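Local coordinates for protein pseudoalteromonas arctica PAMC 21717 (Pseudoalteromonas arctica, PDB 5YL7) that probably cleaves peptide bonds as a cold-active, calcium-binding serine protease of the subtilase family, at residues A[239-243]-A[307-311]; A[220-224]-A[279-284]. All coordinates share one frame; numbering follows the deposited sequence.

The two contacts lie side by side at one end of the parallel sheet, with centres about 12 Å apart. Contact 1 ties an edge strand, 242-245, to helix 303-312. Contact 2 ties the neighbouring strand, 219-224, to helix 280-297. Strand, strand, helix and helix follow in that order along the chain, so the two pairings cross. They also touch: Asp241 OD2 lies 2.8 Å from Asn220 N and probably accepts a hydrogen bond from it. The last two strands of the sheet thus join a calcium site in contact 1 to the start of the helix that bears the likely catalytic serine in contact 2.

Contact 1 (A[239-243]-A[307-311]); sequences NIDVA and ESILK. With CA (calcium ion), chain F.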
ATOM      1  N   ASN A 239       9.668  -9.725 -13.184  1.00  6.46           N
ATOM      2  CA  ASN A 239       9.901  -8.544 -12.424  1.00  6.65           C
ATOM      3  C   ASN A 239       9.183  -8.546 -11.074  1.00  6.33           C
ATOM      4  O   ASN A 239       9.348  -7.609 -10.291  1.00  7.67           O
ATOM      5  CB  ASN A 239       9.584  -7.271 -13.191  1.00  6.98           C
ATOM      6  CG  ASN A 239       8.151  -7.027 -13.431  1.00  7.03           C
ATOM      7  OD1 ASN A 239       7.281  -7.567 -12.686  1.00  8.67           O
ATOM      8  ND2 ASN A 239       7.767  -6.188 -14.361  1.00  8.75           N
ATOM      9  N   ILE A 240       8.503  -9.610 -10.698  1.00  5.51           N
ATOM     10  CA  ILE A 240       7.956  -9.701  -9.301  1.00  5.58           C
ATOM     11  C   ILE A 240       9.155  -9.955  -8.432  1.00  5.85           C
ATOM     12  O   ILE A 240       9.996 -10.866  -8.687  1.00  6.58           O
ATOM     13  CB  ILE A 240       6.986 -10.867  -9.171  1.00  6.04           C
ATOM     14  CG1 ILE A 240       5.737 -10.674 -10.115  1.00  6.64           C
ATOM     15  CG2 ILE A 240       6.516 -10.962  -7.719  1.00  5.76           C
ATOM     16  CD1 ILE A 240       4.891  -9.536  -9.910  1.00  6.75           C
ATOM     17  N   ASP A 241       9.248  -9.163  -7.344  1.00  4.84           N
ATOM     18  CA  ASP A 241      10.312  -9.371  -6.386  1.00  4.69           C
ATOM     19  C   ASP A 241       9.954 -10.304  -5.303  1.00  4.79           C
ATOM     20  O   ASP A 241      10.732 -11.209  -4.878  1.00  5.54           O
ATOM     21  CB  ASP A 241      10.699  -8.011  -5.791  1.00  5.28           C
ATOM     22  CG  ASP A 241      11.287  -7.107  -6.842  1.00  6.11           C
ATOM     23  OD1 ASP A 241      12.342  -7.524  -7.463  1.00  7.19           O
ATOM     24  OD2 ASP A 241      10.813  -5.983  -7.116  1.00  6.73           O
ATOM     25  N   VAL A 242       8.750 -10.142  -4.718  1.00  4.88           N
ATOM     26  CA  VAL A 242       8.216 -10.916  -3.577  1.00  5.17           C
ATOM     27  C   VAL A 242       6.711 -11.012  -3.702  1.00  4.22           C
ATOM     28  O   VAL A 242       6.101 -10.275  -4.482  1.00  4.97           O
ATOM     29  CB  VAL A 242       8.566 -10.263  -2.218  1.00  5.00           C
ATOM     30  CG1 VAL A 242      10.082 -10.136  -2.015  1.00  5.57           C
ATOM     31  CG2 VAL A 242       7.903  -8.899  -2.084  1.00  5.54           C
ATOM     32  N   ALA A 243       6.126 -11.907  -2.907  1.00  4.58           N
ATOM     33  CA  ALA A 243       4.710 -11.967  -2.743  1.00  4.33           C
ATOM     34  C   ALA A 243       4.299 -11.665  -1.334  1.00  4.70           C
ATOM     35  O   ALA A 243       5.070 -11.866  -0.397  1.00  4.82           O
ATOM     36  CB  ALA A 243       4.194 -13.333  -3.145  1.00  5.40           C
ATOM     37  N   GLU A 307      15.224  -3.602  -0.250  1.00  5.36           N
ATOM     38  CA  GLU A 307      14.730  -4.568  -1.241  1.00  5.91           C
ATOM     39  C   GLU A 307      15.439  -5.917  -1.067  1.00  6.29           C
ATOM     40  O   GLU A 307      14.838  -6.978  -1.147  1.00  6.06           O
ATOM     41  CB  GLU A 307      14.886  -4.013  -2.642  1.00  6.04           C
ATOM     42  CG  GLU A 307      14.419  -4.981  -3.735  1.00  6.50           C
ATOM     43  CD  GLU A 307      14.239  -4.380  -5.057  1.00  6.78           C
ATOM     44  OE1 GLU A 307      14.620  -3.215  -5.319  1.00  8.29           O
ATOM     45  OE2 GLU A 307      13.699  -5.087  -5.959  1.00  8.00           O
ATOM     46  N   SER A 308      16.771  -5.859  -0.930  1.00  6.64           N
ATOM     47  CA  SER A 308      17.552  -7.112  -0.769  1.00  6.71           C
ATOM     48  C   SER A 308      17.104  -7.856   0.456  1.00  6.54           C
ATOM     49  O   SER A 308      16.948  -9.109   0.392  1.00  6.90           O
ATOM     50  CB  SER A 308      18.976  -6.799  -0.796  1.00  7.69           C
ATOM     51  OG  SER A 308      19.690  -8.085  -0.666  1.00 10.04           O
ATOM     52  N   ILE A 309      16.913  -7.246   1.578  1.00  6.16           N
ATOM     53  CA  ILE A 309      16.469  -7.928   2.783  1.00  6.64           C
ATOM     54  C   ILE A 309      15.119  -8.532   2.571  1.00  6.27           C
ATOM     55  O   ILE A 309      14.888  -9.728   2.893  1.00  6.75           O
ATOM     56  CB  ILE A 309      16.481  -6.956   4.020  1.00  6.57           C
ATOM     57  CG1 ILE A 309      17.901  -6.622   4.407  1.00  6.97           C
ATOM     58  CG2 ILE A 309      15.752  -7.597   5.188  1.00  6.81           C
ATOM     59  CD1 ILE A 309      18.040  -5.396   5.298  1.00  8.33           C
ATOM     60  N   LEU A 310      14.163  -7.807   1.985  1.00  5.73           N
ATOM     61  CA  LEU A 310      12.807  -8.330   1.724  1.00  5.65           C
ATOM     62  C   LEU A 310      12.913  -9.563   0.859  1.00  5.38           C
ATOM     63  O   LEU A 310      12.257 -10.587   1.121  1.00  6.89           O
ATOM     64  CB  LEU A 310      11.970  -7.303   1.019  1.00  6.02           C
ATOM     65  CG  LEU A 310      11.468  -6.145   1.908  1.00  6.51           C
ATOM     66  CD1 LEU A 310      10.932  -4.995   1.015  1.00  6.25           C
ATOM     67  CD2 LEU A 310      10.385  -6.567   2.898  1.00  7.00           C
ATOM     68  N   LYS A 311      13.676  -9.511  -0.238  1.00  5.28           N
ATOM     69  CA  LYS A 311      13.772 -10.595  -1.222  1.00  6.39           C
ATOM     70  C   LYS A 311      14.534 -11.788  -0.649  1.00  6.53           C
ATOM     71  O   LYS A 311      14.208 -12.929  -0.978  1.00  6.86           O
ATOM     72  CB  LYS A 311      14.442 -10.136  -2.480  1.00  7.16           C
ATOM     73  CG  LYS A 311      13.591  -9.120  -3.277  1.00  7.70           C
ATOM     74  CD  LYS A 311      14.254  -8.662  -4.601  1.00  8.49           C
ATOM     75  CE  LYS A 311      14.255  -9.797  -5.554  1.00  8.72           C
ATOM     76  NZ  LYS A 311      14.502  -9.280  -6.942  1.00 10.42           N
TER
HETATM   77 CA    CA F 804      12.659  -4.877  -8.202  1.00  6.14          CA
HETATM   78  O   HOH W   1      11.315  -5.746 -10.059  1.00 11.53           O
HETATM   79  O   HOH W   2      14.440  -3.090  -8.059  1.00 10.17           O
HETATM   80  O   HOH W   3      12.593  -7.245  -9.816  1.00102.83           O
HETATM   81  O   HOH W   4      14.499  -5.955  -9.262  1.00 10.46           O
HETATM   82  O   HOH W   5      12.402  -3.189 -10.078  1.00  9.20           O
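Asp241 OD1 is held by a calcium ion and by the ammonium group of Lys311. Asp241 OD1 lies 2.8 Å from the calcium ion. Lys311 NZ donates to Asp241 OD1 over 2.8 Å. The lysine forms a salt bridge, meeting OD1 on its anti side, 18° out of the carboxylate plane. Asp241 OD2 binds the same calcium at 2.4 Å, so the carboxylate is bidentate. Glu307 reaches the ion from the helix with OE2 alone, at 2.5 Å. Its CG stands anti to the backbone N (chi1 179°), and the extended chain beyond carries the carboxylate out to the metal. The two carboxylate planes are turned 79° apart. Their oxygens come close because both bind calcium, and its charge, with that of Lys311, probably offsets their repulsion. Five waters and the carbonyl O of Val218 complete the site. Asn239 O and Glu307 OE1 each accept a hydrogen bond from one of these waters. The site joins the region of edge strand 242-245 in the parallel subtilase sheet to helix 303-312. Lys311 lies one turn after Glu307. Its chain bends at chi3 and brings Lys311 CD to 3.8 Å from Asp241 CB. An alanine in place of Lys311 would remove the ammonium group and is likely to leave Asp241 OD1 without its salt-bridge partner. Farther from the metal, at Val242, the contact turns apolar. Val242 CG1 packs 3.8 Å from Lys311 CA and also meets Lys311 CG and the backbone O of Leu310. The Leu310 side chain packs mainly against helix 280-297.

Contact 2 (A[220-224]-A[279-284]); sequences NVASV and GTSMAA
Gly279 takes the N-cap position of helix 280-297, and its carbonyl O accepts from Met282 N and Ala283 N. Ser223 OG lies 4.0 Å from that Gly279 O, while its hydroxyl is hydrogen-bonded to Tyr233 OH. Ser223 sits on strand 219-224 of the parallel sheet, next to edge strand 242-245. Thr280 turns its methyl to this strand. Anti to its own carbonyl carbon, Thr280 CG2 reaches 3.8 Å from Val221 O and 3.9 Å from Ser223 CB. OG1 of Thr280 bonds with Asn202 and Gly201. Ser281 points away from the strand. Its OG is hydrogen-bonded to His100 NE2, consistent with the Ser-His-Asp triad of subtilases, probably completed by Asp41. Met282 also leads away, onto helix 100-109. Ala283 comes back to the strand. Ala283 CB packs 3.9 Å from Val221 CG1 and 3.8 Å from Ala222 O, and also touches Ser223 CB. Val221 CG1 reaches on to Ala284 N at 4.0 Å. The segment axes pass 7.0 Å apart at 114°, consistent with the small side chains of Thr280 and Ala283. Aliphatic carbons and backbone atoms do the touching, so the helix start seats on the strand by van der Waals contact, with its hydroxyls bonded elsewhere.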
ATOM      1  N   ASN A 220       8.303  -4.847  -6.508  1.00  4.49           N
ATOM      2  CA  ASN A 220       7.034  -5.170  -7.158  1.00  4.68           C
ATOM      3  C   ASN A 220       6.478  -6.422  -6.540  1.00  4.76           C
ATOM      4  O   ASN A 220       7.190  -7.446  -6.373  1.00  5.30           O
ATOM      5  CB  ASN A 220       7.226  -5.360  -8.673  1.00  5.18           C
ATOM      6  CG  ASN A 220       5.922  -5.300  -9.407  1.00  5.94           C
ATOM      7  OD1 ASN A 220       4.972  -4.695  -8.994  1.00  6.44           O
ATOM      8  ND2 ASN A 220       5.904  -5.938 -10.616  1.00  7.24           N
ATOM      9  N   VAL A 221       5.214  -6.338  -6.126  1.00  4.11           N
ATOM     10  CA  VAL A 221       4.620  -7.322  -5.185  1.00  4.67           C
ATOM     11  C   VAL A 221       3.436  -8.029  -5.838  1.00  4.08           C
ATOM     12  O   VAL A 221       2.450  -7.407  -6.246  1.00  5.07           O
ATOM     13  CB  VAL A 221       4.148  -6.589  -3.935  1.00  4.23           C
ATOM     14  CG1 VAL A 221       3.547  -7.578  -2.927  1.00  4.32           C
ATOM     15  CG2 VAL A 221       5.296  -5.830  -3.289  1.00  4.64           C
ATOM     16  N   ALA A 222       3.567  -9.373  -5.861  1.00  3.99           N
ATOM     17  CA  ALA A 222       2.446 -10.281  -6.257  1.00  4.39           C
ATOM     18  C   ALA A 222       1.641 -10.607  -5.015  1.00  4.92           C
ATOM     19  O   ALA A 222       2.066 -10.498  -3.872  1.00  5.14           O
ATOM     20  CB  ALA A 222       2.992 -11.531  -6.907  1.00  4.96           C
ATOM     21  N   SER A 223       0.402 -11.085  -5.236  1.00  4.85           N
ATOM     22  CA  SER A 223      -0.517 -11.405  -4.183  1.00  4.62           C
ATOM     23  C   SER A 223      -0.739 -12.889  -3.986  1.00  4.84           C
ATOM     24  O   SER A 223      -0.980 -13.584  -5.030  1.00  5.69           O
ATOM     25  CB  SER A 223      -1.859 -10.793  -4.467  1.00  5.34           C
ATOM     26  OG  SER A 223      -2.821 -11.217  -3.499  1.00  5.40           O
ATOM     27  N   VAL A 224      -0.674 -13.398  -2.783  1.00  4.62           N
ATOM     28  CA  VAL A 224      -1.153 -14.721  -2.405  1.00  4.57           C
ATOM     29  C   VAL A 224      -2.456 -14.612  -1.705  1.00  4.93           C
ATOM     30  O   VAL A 224      -2.811 -13.641  -1.022  1.00  5.22           O
ATOM     31  CB  VAL A 224      -0.164 -15.558  -1.615  1.00  5.60           C
ATOM     32  CG1 VAL A 224       1.101 -15.832  -2.429  1.00  6.39           C
ATOM     33  CG2 VAL A 224       0.179 -14.929  -0.284  1.00  6.00           C
ATOM     34  N   GLY A 279      -6.570  -7.737  -3.545  1.00  4.78           N
ATOM     35  CA  GLY A 279      -5.807  -7.241  -4.685  1.00  5.06           C
ATOM     36  C   GLY A 279      -4.392  -7.254  -4.360  1.00  5.07           C
ATOM     37  O   GLY A 279      -3.898  -7.338  -3.228  1.00  5.63           O
ATOM     38  N   THR A 280      -3.568  -7.069  -5.427  1.00  5.61           N
ATOM     39  CA  THR A 280      -2.155  -6.698  -5.228  1.00  4.67           C
ATOM     40  C   THR A 280      -2.080  -5.364  -4.450  1.00  4.91           C
ATOM     41  O   THR A 280      -1.067  -5.181  -3.742  1.00  4.97           O
ATOM     42  CB  THR A 280      -1.332  -6.676  -6.492  1.00  4.82           C
ATOM     43  OG1 THR A 280      -1.879  -5.752  -7.395  1.00  5.14           O
ATOM     44  CG2 THR A 280      -1.167  -8.043  -7.096  1.00  5.39           C
ATOM     45  N   SER A 281      -3.113  -4.564  -4.458  1.00  5.11           N
ATOM     46  CA  SER A 281      -3.167  -3.348  -3.665  1.00  5.35           C
ATOM     47  C   SER A 281      -3.146  -3.613  -2.154  1.00  4.76           C
ATOM     48  O   SER A 281      -2.796  -2.728  -1.426  1.00  5.18           O
ATOM     49  CB  SER A 281      -4.494  -2.628  -3.896  1.00  8.77           C
ATOM     50  OG  SER A 281      -4.523  -1.878  -5.086  1.00 12.84           O
ATOM     51  N   MET A 282      -3.604  -4.795  -1.736  1.00  4.53           N
ATOM     52  CA  MET A 282      -3.645  -5.208  -0.343  1.00  4.60           C
ATOM     53  C   MET A 282      -2.367  -5.897   0.021  1.00  4.42           C
ATOM     54  O   MET A 282      -1.920  -5.838   1.177  1.00  4.90           O
ATOM     55  CB  MET A 282      -4.839  -6.097  -0.050  1.00  5.54           C
ATOM     56  CG  MET A 282      -6.226  -5.421   0.129  1.00  6.06           C
ATOM     57  SD  MET A 282      -6.877  -4.583  -1.322  1.00  7.11           S
ATOM     58  CE  MET A 282      -6.534  -2.888  -0.892  1.00  6.70           C
ATOM     59  N   ALA A 283      -1.727  -6.564  -0.946  1.00  4.26           N
ATOM     60  CA  ALA A 283      -0.419  -7.209  -0.706  1.00  4.30           C
ATOM     61  C   ALA A 283       0.683  -6.182  -0.525  1.00  4.07           C
ATOM     62  O   ALA A 283       1.520  -6.286   0.387  1.00  4.72           O
ATOM     63  CB  ALA A 283      -0.133  -8.139  -1.893  1.00  4.51           C
ATOM     64  N   ALA A 284       0.730  -5.171  -1.381  1.00  4.26           N
ATOM     65  CA  ALA A 284       1.773  -4.126  -1.294  1.00  3.99           C
ATOM     66  C   ALA A 284       1.927  -3.491   0.076  1.00  3.40           C
ATOM     67  O   ALA A 284       3.075  -3.429   0.540  1.00  4.12           O
ATOM     68  CB  ALA A 284       1.584  -3.093  -2.413  1.00  4.75           C
TER